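Local coordinates for protein activated BY transcription factor SSRB (Salmonella enterica, PDB 2WNW) that is a member of glycosyl hydrolase family 30 with a TIM-barrel domain and a beta-sandwich domain, at residues Ala141-Pro146 with Ala168-Ile173; Ala215-Tyr220 with Lys260-Leu265; Ile235-His240 with Val246-Leu251; Gln279-Cys284 with Lys288-Ser293; Thr312-Met317 with Gly371-Tyr376. All blocks are in the same frame, centred on the assembly; numbering follows the deposited sequence.

Interaction 1: residues Ala141-Pro146 with Ala168-Ile173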
# COMPACT_ATOMS: atom_id res chain seq x y z
N ALA A 141 -11.79 20.94 17.87
CA ALA A 141 -12.94 21.75 17.48
C ALA A 141 -12.73 22.28 16.07
O ALA A 141 -11.62 22.69 15.72
CB ALA A 141 -13.12 22.92 18.46
N SER A 142 -13.79 22.24 15.26
CA SER A 142 -13.75 22.69 13.88
C SER A 142 -15.02 23.46 13.53
O SER A 142 -16.11 23.09 13.96
CB SER A 142 -13.66 21.50 12.91
OG SER A 142 -12.55 20.67 13.19
N PRO A 143 -14.89 24.54 12.74
CA PRO A 143 -16.07 25.33 12.36
C PRO A 143 -16.60 24.86 11.01
O PRO A 143 -15.83 24.41 10.16
CB PRO A 143 -15.53 26.76 12.25
CG PRO A 143 -14.08 26.69 12.70
CD PRO A 143 -13.66 25.28 12.44
N TRP A 144 -17.91 24.95 10.82
CA TRP A 144 -18.52 24.61 9.56
C TRP A 144 -18.81 25.95 8.87
O TRP A 144 -18.85 26.04 7.64
CB TRP A 144 -19.82 23.82 9.78
CG TRP A 144 -19.66 22.31 9.67
CD1 TRP A 144 -20.23 21.50 8.73
CD2 TRP A 144 -18.92 21.45 10.55
NE1 TRP A 144 -19.90 20.19 8.97
CE2 TRP A 144 -19.10 20.13 10.08
CE3 TRP A 144 -18.13 21.66 11.69
CZ2 TRP A 144 -18.51 19.02 10.71
CZ3 TRP A 144 -17.55 20.55 12.32
CH2 TRP A 144 -17.74 19.25 11.82
N SER A 145 -19.02 26.99 9.67
CA SER A 145 -19.28 28.32 9.12
C SER A 145 -19.27 29.46 10.13
O SER A 145 -19.74 29.31 11.25
CB SER A 145 -20.63 28.35 8.40
OG SER A 145 -20.94 29.67 7.94
N PRO A 146 -18.69 30.61 9.74
CA PRO A 146 -18.64 31.79 10.61
C PRO A 146 -20.08 32.33 10.63
O PRO A 146 -20.93 31.84 9.89
CB PRO A 146 -17.71 32.74 9.86
CG PRO A 146 -16.82 31.81 9.07
CD PRO A 146 -17.82 30.79 8.57
N ALA A 168 -10.12 38.92 11.73
CA ALA A 168 -9.79 39.15 13.13
C ALA A 168 -10.99 38.84 14.03
O ALA A 168 -10.85 38.20 15.08
CB ALA A 168 -9.34 40.59 13.33
N ASP A 169 -12.17 39.30 13.62
CA ASP A 169 -13.37 39.07 14.42
C ASP A 169 -13.74 37.60 14.56
O ASP A 169 -14.17 37.16 15.62
CB ASP A 169 -14.56 39.84 13.82
CG ASP A 169 -14.36 41.35 13.85
OD1 ASP A 169 -13.94 41.87 14.90
OD2 ASP A 169 -14.64 42.01 12.83
N TRP A 170 -13.57 36.83 13.49
CA TRP A 170 -13.89 35.40 13.53
C TRP A 170 -12.88 34.71 14.44
O TRP A 170 -13.24 33.85 15.25
CB TRP A 170 -13.83 34.80 12.12
CG TRP A 170 -14.17 33.31 12.01
CD1 TRP A 170 -13.56 32.41 11.19
CD2 TRP A 170 -15.20 32.59 12.71
NE1 TRP A 170 -14.15 31.17 11.32
CE2 TRP A 170 -15.16 31.26 12.25
CE3 TRP A 170 -16.16 32.95 13.68
CZ2 TRP A 170 -16.04 30.27 12.71
CZ3 TRP A 170 -17.03 31.96 14.14
CH2 TRP A 170 -16.96 30.64 13.66
N ALA A 171 -11.61 35.08 14.32
CA ALA A 171 -10.58 34.49 15.16
C ALA A 171 -10.89 34.80 16.63
O ALA A 171 -10.72 33.94 17.49
CB ALA A 171 -9.21 35.04 14.79
N ASP A 172 -11.34 36.02 16.91
CA ASP A 172 -11.67 36.41 18.28
C ASP A 172 -12.84 35.59 18.82
O ASP A 172 -12.87 35.25 20.00
CB ASP A 172 -12.01 37.90 18.37
CG ASP A 172 -10.79 38.79 18.25
OD1 ASP A 172 -9.67 38.31 18.53
OD2 ASP A 172 -10.96 39.98 17.88
N ILE A 173 -13.81 35.28 17.96
CA ILE A 173 -14.95 34.48 18.39
C ILE A 173 -14.48 33.08 18.77
O ILE A 173 -14.93 32.52 19.77
CB ILE A 173 -16.02 34.36 17.29
CG1 ILE A 173 -16.69 35.71 17.07
CG2 ILE A 173 -17.05 33.29 17.67
CD1 ILE A 173 -17.76 35.69 16.02
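Trp170 carries its CG opposite the backbone N (chi1 -179°), which sends the indole straight off helix 167-183 to meet Pro143 on strand 138-143 and Pro146 in the loop that follows. The ring is approached in two distinct ways. Over one face lies Pro146: its CA stands 3.6 Å from the centroid of the six-membered ring of Trp170 and 11° off the normal, a CH-pi contact, while Pro146 CG reaches the pyrrole side, 3.5 Å from Trp170 NE1. At the edge, near the ring plane, Pro143 CB comes to 3.6 Å from Trp170 CZ2. The carbonyl Ser145 O is an oblique neighbour, 3.9 Å from Trp170 CH2. No hydrogen bond crosses the contact, and the 172 Å² buried between the segments is largely proline against indole. The loop has a bond of its own: Ser145 OG donates to Pro146 O at 2.9 Å, in the carbonyl plane and on a lone pair, while Lys151 NZ also bonds that hydroxyl. Farther along, Ala171 packs on Phe216 of helix 210-227. A strand end and its loop lying against the helix that follows is the strand-loop-helix packing of a TIM barrel.

Interaction 2: residues Ala215-Tyr220 with Lys260-Leu265; sequences AFAVQY and KGINGL
Between Ala217 and Val218 on one side and Gly261 and Ile262 on the other no ring intervenes; the flat groups of helix 210-227 serve a different neighbour. Phe216 meets the indole of Trp170 with planes at about 30°, and Tyr220 has Ala215 O in plane at its ring edge and Tyr167 in an edge-to-face pair. In this TIM barrel the helix thus uses one side for helix 167-183 and another for the turn that leads from helix 256-261 into barrel strand 264-268. The second contact, 119 Å² in all, is entirely apolar. Chi1 of 178° puts Val218 CG1 anti to the backbone N, leaving CG2, anti to the carbonyl carbon, to touch Ile262 CG1 at 4.1 Å; the side chains cross at about a right angle. Ala217 CB is a looser neighbour, 4.4 Å from Ile262 CG1. Val218 CA is 5.7 Å from Gly261 CA, consistent with glycine where the CB direction faces the helix and Val218 CG2 leaves little room. The helix widens here into a pi-type turn at 216-220, with a weak bond from Tyr220 N to Ala215 O. On the glycine itself, the meeting point is Val218 CG2 with Gly261 CA, 4.3 Å apart.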
# COMPACT_ATOMS: atom_id res chain seq x y z
N ALA A 215 -3.39 31.48 6.08
CA ALA A 215 -3.19 32.81 6.64
C ALA A 215 -4.03 32.95 7.92
O ALA A 215 -3.58 33.53 8.91
CB ALA A 215 -3.60 33.89 5.63
N PHE A 216 -5.24 32.40 7.90
CA PHE A 216 -6.10 32.48 9.07
C PHE A 216 -5.48 31.73 10.24
O PHE A 216 -5.51 32.19 11.37
CB PHE A 216 -7.48 31.90 8.77
CG PHE A 216 -8.48 32.13 9.87
CD1 PHE A 216 -9.06 33.38 10.05
CD2 PHE A 216 -8.80 31.11 10.76
CE1 PHE A 216 -9.95 33.61 11.10
CE2 PHE A 216 -9.69 31.34 11.82
CZ PHE A 216 -10.26 32.59 11.99
N ALA A 217 -4.89 30.57 9.95
CA ALA A 217 -4.27 29.77 11.00
C ALA A 217 -3.01 30.42 11.58
O ALA A 217 -2.86 30.55 12.79
CB ALA A 217 -3.92 28.39 10.45
N VAL A 218 -2.11 30.85 10.69
CA VAL A 218 -0.84 31.43 11.10
C VAL A 218 -0.85 32.91 11.47
O VAL A 218 -0.19 33.31 12.43
CB VAL A 218 0.22 31.18 10.01
CG1 VAL A 218 1.55 31.81 10.41
CG2 VAL A 218 0.39 29.68 9.80
N GLN A 219 -1.57 33.72 10.71
CA GLN A 219 -1.61 35.15 10.97
C GLN A 219 -2.64 35.59 12.01
O GLN A 219 -2.43 36.57 12.71
CB GLN A 219 -1.85 35.92 9.67
CG GLN A 219 -0.69 35.86 8.69
CD GLN A 219 -1.06 36.41 7.34
OE1 GLN A 219 -1.78 37.41 7.24
NE2 GLN A 219 -0.56 35.78 6.28
N TYR A 220 -3.74 34.85 12.11
CA TYR A 220 -4.78 35.23 13.06
C TYR A 220 -4.94 34.34 14.29
O TYR A 220 -4.98 34.85 15.41
CB TYR A 220 -6.12 35.37 12.34
CG TYR A 220 -6.12 36.52 11.35
CD1 TYR A 220 -5.53 36.39 10.09
CD2 TYR A 220 -6.66 37.76 11.69
CE1 TYR A 220 -5.47 37.46 9.20
CE2 TYR A 220 -6.61 38.84 10.81
CZ TYR A 220 -6.02 38.68 9.57
OH TYR A 220 -5.97 39.74 8.70
N LYS A 260 5.92 26.08 9.96
CA LYS A 260 6.17 26.27 11.38
C LYS A 260 4.91 26.41 12.24
O LYS A 260 4.89 25.98 13.39
CB LYS A 260 7.05 27.50 11.61
CG LYS A 260 8.47 27.35 11.10
CD LYS A 260 9.31 28.58 11.42
CE LYS A 260 10.76 28.38 11.00
NZ LYS A 260 11.61 29.56 11.32
N GLY A 261 3.85 26.99 11.68
CA GLY A 261 2.65 27.20 12.47
C GLY A 261 1.53 26.18 12.37
O GLY A 261 0.58 26.24 13.16
N ILE A 262 1.63 25.24 11.43
CA ILE A 262 0.58 24.24 11.25
C ILE A 262 1.11 22.84 11.58
O ILE A 262 2.16 22.43 11.08
CB ILE A 262 0.06 24.31 9.80
CG1 ILE A 262 -0.57 25.68 9.57
CG2 ILE A 262 -0.93 23.18 9.54
CD1 ILE A 262 -0.98 25.95 8.14
N ASN A 263 0.36 22.11 12.41
CA ASN A 263 0.75 20.77 12.86
C ASN A 263 0.50 19.63 11.88
O ASN A 263 1.14 18.58 11.98
CB ASN A 263 0.04 20.44 14.18
CG ASN A 263 0.30 21.47 15.26
OD1 ASN A 263 -0.23 22.58 15.22
ND2 ASN A 263 1.12 21.11 16.24
N GLY A 264 -0.42 19.81 10.95
CA GLY A 264 -0.68 18.74 10.00
C GLY A 264 -1.96 18.93 9.22
O GLY A 264 -2.50 20.03 9.15
N LEU A 265 -2.44 17.85 8.62
CA LEU A 265 -3.66 17.92 7.84
C LEU A 265 -4.67 16.91 8.34
O LEU A 265 -4.30 15.81 8.75
CB LEU A 265 -3.40 17.67 6.36
CG LEU A 265 -2.46 18.61 5.60
CD1 LEU A 265 -1.02 18.17 5.80
CD2 LEU A 265 -2.81 18.57 4.12

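Interaction 3: residues Ile235-His240 with Val246-Leu251; sequences IYIWDH and VDWAEL
Trp248 reaches from helix 245-252 to Trp238 and Ile237 on strand 234-239. Starting at the root, Trp248 CB lies 3.8 Å from Trp238 CE3. The next atom, Trp248 CG, is 3.4 Å from Trp238 CE3, and Trp248 CD2 is nearer still, 3.3 Å from Trp238 CE3, which sits over one face of the Trp248 ring. On the pyrrole side Trp248 CD1 meets Ile237 CD1 at 4.2 Å, and Trp248 NE1 lies 3.8 Å from Trp238 N and bonds Glu213 OE1. On the benzene side Trp248 CE3 is 3.5 Å from Trp238 CZ3. The Trp238 six-membered and Trp248 five-membered rings lie at 46°, neither stacked nor edge-to-face. Trp248 CB lies over one face of Trp238, toward the rim, and His240 CB over the opposite one. The two rings touch through carbon atoms. Glu213, whose OE2 also takes Trp238 N, ties the Trp248 ring to the Trp238 backbone, which probably limits rotation of the Trp248 indole; the Trp238 ring is held by Asp241 O through NE1.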
# COMPACT_ATOMS: atom_id res chain seq x y z
N ILE A 235 -3.01 22.81 15.23
CA ILE A 235 -3.87 23.34 14.19
C ILE A 235 -3.73 22.48 12.94
O ILE A 235 -2.62 22.22 12.47
CB ILE A 235 -3.53 24.80 13.83
CG1 ILE A 235 -3.80 25.71 15.03
CG2 ILE A 235 -4.39 25.25 12.65
CD1 ILE A 235 -3.48 27.18 14.78
N TYR A 236 -4.87 22.03 12.41
CA TYR A 236 -4.90 21.20 11.21
C TYR A 236 -5.57 21.96 10.07
O TYR A 236 -6.44 22.79 10.30
CB TYR A 236 -5.69 19.91 11.47
CG TYR A 236 -5.02 18.94 12.42
CD1 TYR A 236 -4.25 17.88 11.93
CD2 TYR A 236 -5.13 19.10 13.80
CE1 TYR A 236 -3.59 17.01 12.81
CE2 TYR A 236 -4.49 18.24 14.68
CZ TYR A 236 -3.72 17.20 14.18
OH TYR A 236 -3.07 16.36 15.05
N ILE A 237 -5.14 21.67 8.84
CA ILE A 237 -5.73 22.29 7.66
C ILE A 237 -6.29 21.18 6.76
O ILE A 237 -6.17 20.00 7.08
CB ILE A 237 -4.70 23.14 6.88
CG1 ILE A 237 -3.48 22.30 6.50
CG2 ILE A 237 -4.27 24.34 7.73
CD1 ILE A 237 -2.50 23.03 5.60
N TRP A 238 -6.90 21.60 5.65
CA TRP A 238 -7.55 20.72 4.67
C TRP A 238 -8.89 20.26 5.23
O TRP A 238 -9.93 20.80 4.88
CB TRP A 238 -6.69 19.51 4.29
CG TRP A 238 -7.30 18.65 3.19
CD1 TRP A 238 -7.47 17.29 3.21
CD2 TRP A 238 -7.81 19.09 1.92
NE1 TRP A 238 -8.06 16.86 2.04
CE2 TRP A 238 -8.27 17.94 1.23
CE3 TRP A 238 -7.92 20.34 1.29
CZ2 TRP A 238 -8.84 18.01 -0.05
CZ3 TRP A 238 -8.48 20.41 0.02
CH2 TRP A 238 -8.93 19.25 -0.64
N ASP A 239 -8.87 19.26 6.11
CA ASP A 239 -10.09 18.75 6.74
C ASP A 239 -11.12 18.42 5.65
O ASP A 239 -12.29 18.81 5.74
CB ASP A 239 -10.65 19.81 7.70
CG ASP A 239 -11.47 19.21 8.84
OD1 ASP A 239 -11.64 17.97 8.89
OD2 ASP A 239 -11.94 19.98 9.70
N HIS A 240 -10.67 17.70 4.63
CA HIS A 240 -11.53 17.33 3.51
C HIS A 240 -11.11 15.95 3.01
O HIS A 240 -10.28 15.28 3.64
CB HIS A 240 -11.41 18.40 2.42
CG HIS A 240 -12.50 18.33 1.38
ND1 HIS A 240 -13.82 18.09 1.69
CD2 HIS A 240 -12.46 18.52 0.04
CE1 HIS A 240 -14.55 18.14 0.60
NE2 HIS A 240 -13.75 18.40 -0.42
N VAL A 246 -2.45 15.66 -1.27
CA VAL A 246 -1.12 16.08 -1.69
C VAL A 246 -1.08 17.47 -2.33
O VAL A 246 -0.21 18.27 -2.01
CB VAL A 246 -0.49 15.04 -2.66
CG1 VAL A 246 0.86 15.53 -3.14
CG2 VAL A 246 -0.34 13.70 -1.94
N ASP A 247 -2.03 17.75 -3.22
CA ASP A 247 -2.07 19.05 -3.89
C ASP A 247 -2.14 20.20 -2.89
O ASP A 247 -1.43 21.20 -3.02
CB ASP A 247 -3.28 19.15 -4.84
CG ASP A 247 -3.21 18.15 -5.99
OD1 ASP A 247 -2.12 17.96 -6.56
OD2 ASP A 247 -4.27 17.58 -6.34
N TRP A 248 -3.01 20.06 -1.89
CA TRP A 248 -3.19 21.08 -0.87
C TRP A 248 -1.97 21.22 0.03
O TRP A 248 -1.51 22.34 0.30
CB TRP A 248 -4.41 20.73 -0.02
CG TRP A 248 -4.95 21.86 0.80
CD1 TRP A 248 -4.72 22.10 2.12
CD2 TRP A 248 -5.90 22.84 0.37
NE1 TRP A 248 -5.48 23.17 2.55
CE2 TRP A 248 -6.21 23.64 1.49
CE3 TRP A 248 -6.52 23.12 -0.86
CZ2 TRP A 248 -7.12 24.70 1.42
CZ3 TRP A 248 -7.42 24.18 -0.93
CH2 TRP A 248 -7.71 24.95 0.21
N ALA A 249 -1.46 20.09 0.50
CA ALA A 249 -0.29 20.10 1.37
C ALA A 249 0.89 20.77 0.68
O ALA A 249 1.61 21.58 1.28
CB ALA A 249 0.08 18.66 1.76
N GLU A 250 1.09 20.45 -0.60
CA GLU A 250 2.19 21.01 -1.38
C GLU A 250 2.14 22.54 -1.39
O GLU A 250 3.14 23.21 -1.16
CB GLU A 250 2.13 20.49 -2.81
CG GLU A 250 3.38 20.72 -3.63
CD GLU A 250 3.28 20.09 -5.01
OE1 GLU A 250 2.56 19.09 -5.15
OE2 GLU A 250 3.93 20.60 -5.95
N LEU A 251 0.96 23.08 -1.67
CA LEU A 251 0.77 24.52 -1.71
C LEU A 251 0.89 25.15 -0.34
O LEU A 251 1.50 26.20 -0.17
CB LEU A 251 -0.61 24.85 -2.30
CG LEU A 251 -0.75 24.89 -3.83
CD1 LEU A 251 0.17 23.88 -4.48
CD2 LEU A 251 -2.20 24.63 -4.20

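Interaction 4: residues Gln279-Cys284 with Lys288-Ser293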
# COMPACT_ATOMS: atom_id res chain seq x y z
N GLN A 279 0.39 8.13 2.45
CA GLN A 279 1.75 7.59 2.50
C GLN A 279 2.80 8.54 1.96
O GLN A 279 3.88 8.68 2.54
CB GLN A 279 1.82 6.26 1.76
CG GLN A 279 3.16 5.57 1.90
CD GLN A 279 3.06 4.07 1.77
OE1 GLN A 279 2.75 3.55 0.70
NE2 GLN A 279 3.30 3.37 2.87
N TYR A 280 2.50 9.20 0.84
CA TYR A 280 3.45 10.14 0.25
C TYR A 280 3.74 11.28 1.23
O TYR A 280 4.89 11.66 1.43
CB TYR A 280 2.89 10.73 -1.06
CG TYR A 280 3.88 11.60 -1.81
CD1 TYR A 280 4.99 11.04 -2.45
CD2 TYR A 280 3.71 12.98 -1.89
CE1 TYR A 280 5.90 11.83 -3.14
CE2 TYR A 280 4.61 13.78 -2.58
CZ TYR A 280 5.71 13.20 -3.20
OH TYR A 280 6.60 13.99 -3.89
N LEU A 281 2.69 11.83 1.83
CA LEU A 281 2.87 12.92 2.78
C LEU A 281 3.56 12.45 4.05
O LEU A 281 4.29 13.21 4.70
CB LEU A 281 1.52 13.57 3.14
CG LEU A 281 0.81 14.35 2.03
CD1 LEU A 281 -0.36 15.12 2.65
CD2 LEU A 281 1.77 15.32 1.35
N ALA A 282 3.34 11.19 4.42
CA ALA A 282 3.96 10.63 5.61
C ALA A 282 5.47 10.56 5.40
O ALA A 282 6.25 10.70 6.35
CB ALA A 282 3.41 9.24 5.90
N GLN A 283 5.89 10.36 4.16
CA GLN A 283 7.31 10.27 3.84
C GLN A 283 7.92 11.66 3.62
O GLN A 283 9.07 11.89 3.98
CB GLN A 283 7.51 9.39 2.60
CG GLN A 283 6.89 8.00 2.75
CD GLN A 283 6.90 7.20 1.46
OE1 GLN A 283 6.57 7.71 0.38
NE2 GLN A 283 7.25 5.92 1.56
N CYS A 284 7.14 12.57 3.05
CA CYS A 284 7.60 13.93 2.78
C CYS A 284 7.52 14.87 3.99
O CYS A 284 8.33 15.78 4.14
CB CYS A 284 6.81 14.54 1.62
SG CYS A 284 7.15 13.76 0.02
N LYS A 288 4.90 16.03 10.55
CA LYS A 288 3.54 16.55 10.60
C LYS A 288 2.56 15.41 10.84
O LYS A 288 2.90 14.25 10.62
CB LYS A 288 3.19 17.27 9.29
CG LYS A 288 4.02 18.52 9.05
CD LYS A 288 3.90 19.49 10.21
CE LYS A 288 4.75 20.73 10.00
NZ LYS A 288 4.74 21.60 11.21
N LYS A 289 1.36 15.73 11.30
CA LYS A 289 0.36 14.71 11.58
C LYS A 289 -0.69 14.63 10.48
O LYS A 289 -1.13 15.65 9.96
CB LYS A 289 -0.30 14.97 12.93
CG LYS A 289 0.67 14.87 14.10
CD LYS A 289 -0.04 14.99 15.44
CE LYS A 289 0.94 14.80 16.59
NZ LYS A 289 0.24 14.85 17.92
N LEU A 290 -1.08 13.41 10.14
CA LEU A 290 -2.09 13.16 9.11
C LEU A 290 -3.25 12.48 9.82
O LEU A 290 -3.30 11.26 9.94
CB LEU A 290 -1.51 12.27 8.01
CG LEU A 290 -0.24 12.82 7.36
CD1 LEU A 290 0.31 11.82 6.36
CD2 LEU A 290 -0.55 14.15 6.67
N LEU A 291 -4.18 13.30 10.29
CA LEU A 291 -5.32 12.84 11.06
C LEU A 291 -6.61 12.56 10.30
O LEU A 291 -7.06 13.39 9.50
CB LEU A 291 -5.61 13.87 12.15
CG LEU A 291 -6.85 13.76 13.03
CD1 LEU A 291 -6.71 12.57 13.97
CD2 LEU A 291 -7.02 15.05 13.82
N PHE A 292 -7.21 11.39 10.54
CA PHE A 292 -8.49 11.08 9.92
C PHE A 292 -9.48 11.75 10.86
O PHE A 292 -9.64 11.32 12.01
CB PHE A 292 -8.76 9.57 9.88
CG PHE A 292 -10.15 9.24 9.41
CD1 PHE A 292 -10.48 9.35 8.06
CD2 PHE A 292 -11.14 8.88 10.32
CE1 PHE A 292 -11.79 9.12 7.63
CE2 PHE A 292 -12.45 8.65 9.89
CZ PHE A 292 -12.77 8.78 8.54
N SER A 293 -10.15 12.79 10.39
CA SER A 293 -11.06 13.54 11.26
C SER A 293 -12.55 13.32 11.12
O SER A 293 -13.31 13.76 11.99
CB SER A 293 -10.78 15.04 11.11
OG SER A 293 -11.03 15.45 9.77
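Leu290 CD1 and CD2 form the first shell, straddling Leu281 and reaching Ala282. Methyl CD1 of Leu290 lies 3.7 Å from Ala282 N, at the helix backbone itself, and 4.1 Å from Ala282 CB. It also touches Leu281 CB at 3.9 Å. The other branch, Leu290 CD2, is 4.1 Å from Leu281 CD1. The two leucine side chains cross at about a right angle, with both methyls of Leu290 engaged. Leu290 is aimed by its first torsion, which sets CG opposite the carbonyl carbon (chi1 -57°) and presents the forked tip to the helix. No hydrogen bond spans the segments. In the next shell, Phe267 packs on Leu290, and Leu245 and Ala249 flank Leu281. Tyr280 points away from the strand, its ring meeting His40 of the second subunit. The pair joins helix 275-284 to strand 289-294 within the beta-alpha-beta unit that begins with strand 264-268; helix 245-252 lies alongside through its contacts with Leu281.

Interaction 5: residues Thr312-Met317 with Gly371-Tyr376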
# COMPACT_ATOMS: atom_id res chain seq x y z
N THR A 312 -16.72 -0.74 5.16
CA THR A 312 -16.28 0.64 4.96
C THR A 312 -15.39 1.14 6.10
O THR A 312 -14.33 1.70 5.85
CB THR A 312 -17.49 1.58 4.78
OG1 THR A 312 -18.18 1.22 3.58
CG2 THR A 312 -17.04 3.04 4.67
N TYR A 313 -15.82 0.92 7.34
CA TYR A 313 -15.04 1.38 8.48
C TYR A 313 -13.70 0.65 8.61
O TYR A 313 -12.65 1.29 8.72
CB TYR A 313 -15.83 1.20 9.79
CG TYR A 313 -16.70 2.39 10.14
CD1 TYR A 313 -17.97 2.55 9.58
CD2 TYR A 313 -16.24 3.37 11.02
CE1 TYR A 313 -18.76 3.67 9.88
CE2 TYR A 313 -17.02 4.50 11.32
CZ TYR A 313 -18.27 4.64 10.75
OH TYR A 313 -19.02 5.75 11.05
N LEU A 314 -13.74 -0.68 8.60
CA LEU A 314 -12.51 -1.46 8.73
C LEU A 314 -11.52 -1.23 7.59
O LEU A 314 -10.33 -1.06 7.83
CB LEU A 314 -12.83 -2.95 8.85
CG LEU A 314 -13.46 -3.38 10.18
CD1 LEU A 314 -13.91 -4.83 10.07
CD2 LEU A 314 -12.46 -3.21 11.32
N HIS A 315 -12.02 -1.23 6.36
CA HIS A 315 -11.17 -1.04 5.19
C HIS A 315 -10.46 0.31 5.22
O HIS A 315 -9.26 0.39 4.96
CB HIS A 315 -12.00 -1.16 3.91
CG HIS A 315 -11.21 -0.95 2.66
ND1 HIS A 315 -10.30 -1.87 2.19
CD2 HIS A 315 -11.19 0.08 1.78
CE1 HIS A 315 -9.75 -1.42 1.08
NE2 HIS A 315 -10.27 -0.23 0.81
N ASP A 316 -11.19 1.38 5.53
CA ASP A 316 -10.55 2.69 5.55
C ASP A 316 -9.59 2.85 6.72
O ASP A 316 -8.50 3.40 6.56
CB ASP A 316 -11.61 3.80 5.58
CG ASP A 316 -11.04 5.14 5.15
OD1 ASP A 316 -10.74 5.99 6.02
OD2 ASP A 316 -10.86 5.33 3.93
N MET A 317 -9.98 2.36 7.89
CA MET A 317 -9.11 2.47 9.06
C MET A 317 -7.79 1.73 8.87
O MET A 317 -6.72 2.28 9.14
CB MET A 317 -9.83 1.92 10.30
CG MET A 317 -11.02 2.77 10.72
SD MET A 317 -11.95 2.03 12.08
CE MET A 317 -10.96 2.53 13.49
N GLY A 371 -14.29 -0.93 17.38
CA GLY A 371 -13.82 -1.59 18.59
C GLY A 371 -12.59 -2.46 18.43
O GLY A 371 -11.78 -2.56 19.36
N HIS A 372 -12.43 -3.11 17.28
CA HIS A 372 -11.27 -3.96 17.06
C HIS A 372 -9.99 -3.14 17.19
O HIS A 372 -8.91 -3.70 17.41
CB HIS A 372 -11.35 -4.65 15.70
CG HIS A 372 -12.07 -5.97 15.74
ND1 HIS A 372 -11.46 -7.13 16.15
CD2 HIS A 372 -13.36 -6.28 15.50
CE1 HIS A 372 -12.34 -8.11 16.17
NE2 HIS A 372 -13.51 -7.62 15.78
N PHE A 373 -10.12 -1.82 17.05
CA PHE A 373 -9.00 -0.90 17.17
C PHE A 373 -8.95 -0.18 18.53
O PHE A 373 -8.04 -0.38 19.34
CB PHE A 373 -9.05 0.21 16.11
CG PHE A 373 -8.57 -0.20 14.75
CD1 PHE A 373 -9.43 -0.81 13.85
CD2 PHE A 373 -7.26 0.06 14.35
CE1 PHE A 373 -9.00 -1.15 12.57
CE2 PHE A 373 -6.82 -0.27 13.07
CZ PHE A 373 -7.69 -0.88 12.18
N CYS A 374 -9.95 0.67 18.76
CA CYS A 374 -10.02 1.52 19.95
C CYS A 374 -10.00 0.87 21.32
O CYS A 374 -9.52 1.47 22.28
CB CYS A 374 -11.22 2.46 19.85
SG CYS A 374 -12.82 1.70 20.12
N ARG A 375 -10.50 -0.36 21.43
CA ARG A 375 -10.51 -1.03 22.73
C ARG A 375 -9.13 -1.53 23.15
O ARG A 375 -8.89 -1.77 24.33
CB ARG A 375 -11.48 -2.22 22.70
CG ARG A 375 -12.92 -1.85 22.39
CD ARG A 375 -13.78 -3.08 22.11
NE ARG A 375 -14.15 -3.80 23.32
CZ ARG A 375 -15.12 -3.42 24.15
NH1 ARG A 375 -15.82 -2.32 23.90
NH2 ARG A 375 -15.39 -4.15 25.22
N TYR A 376 -8.22 -1.64 22.19
CA TYR A 376 -6.89 -2.18 22.49
C TYR A 376 -5.68 -1.31 22.20
O TYR A 376 -4.62 -1.53 22.79
CB TYR A 376 -6.75 -3.52 21.76
CG TYR A 376 -8.00 -4.35 21.86
CD1 TYR A 376 -8.36 -4.95 23.06
CD2 TYR A 376 -8.87 -4.46 20.78
CE1 TYR A 376 -9.57 -5.63 23.19
CE2 TYR A 376 -10.08 -5.14 20.89
CZ TYR A 376 -10.42 -5.72 22.10
OH TYR A 376 -11.64 -6.34 22.23
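Apolar contacts come first: Phe373 projects from helix 365-374 toward Leu314 and Met317 of helix 305-322. Leu314 CD2 stands at the edge of the Phe373 ring, near its plane, 4.2 Å from Phe373 CE1. Met317 touches at its root and at its tip, with Met317 CB 3.9 Å from Phe373 CE1 and the methyl Met317 CE 3.7 Å from Phe373 CD1. A bend at chi3 (82°) brings that methyl to Phe373 obliquely to the ring, and the two side chains slide past each other in opposite directions. The second kind is sulfur-aromatic. Met317 SD lies 4.8 Å from the Phe373 ring centroid and 37° off the normal, an oblique Met-aromatic contact. Hydrogen bonds between the segments are absent; His372 looks elsewhere, bonding Ser8 OG and Thr439 OG1 on strands 2-9 and 437-442 of the ten-stranded mixed sheet. Two helices that both pack on Phe48 of barrel strand 48-51 and meet through a Met-aromatic pair fit the outer helical layer of a TIM barrel, here beside the beta-sandwich domain.

From the N terminus, interaction 1 closes the loop between strand 138-143 and helix 167-183. Interaction 2 then opens on helix 210-227 and closes at 260-265; interaction 3 is nested inside that loop, tying strand 234-239 to helix 245-252. Interactions 4 and 5 follow in series, and no two loops cross. Four contacts, 1 to 4, reach the eight-stranded barrel sheet. Interactions 1 and 2 touch where Trp170 meets Phe216, 2 and 3 share bonds between strands 234-239 and 264-268, and 3 and 4 join through Asp239 OD1 and Ser293 OG. Interaction 5 connects two helices beside the sandwich, its centre about 32 Å from that of interaction 1.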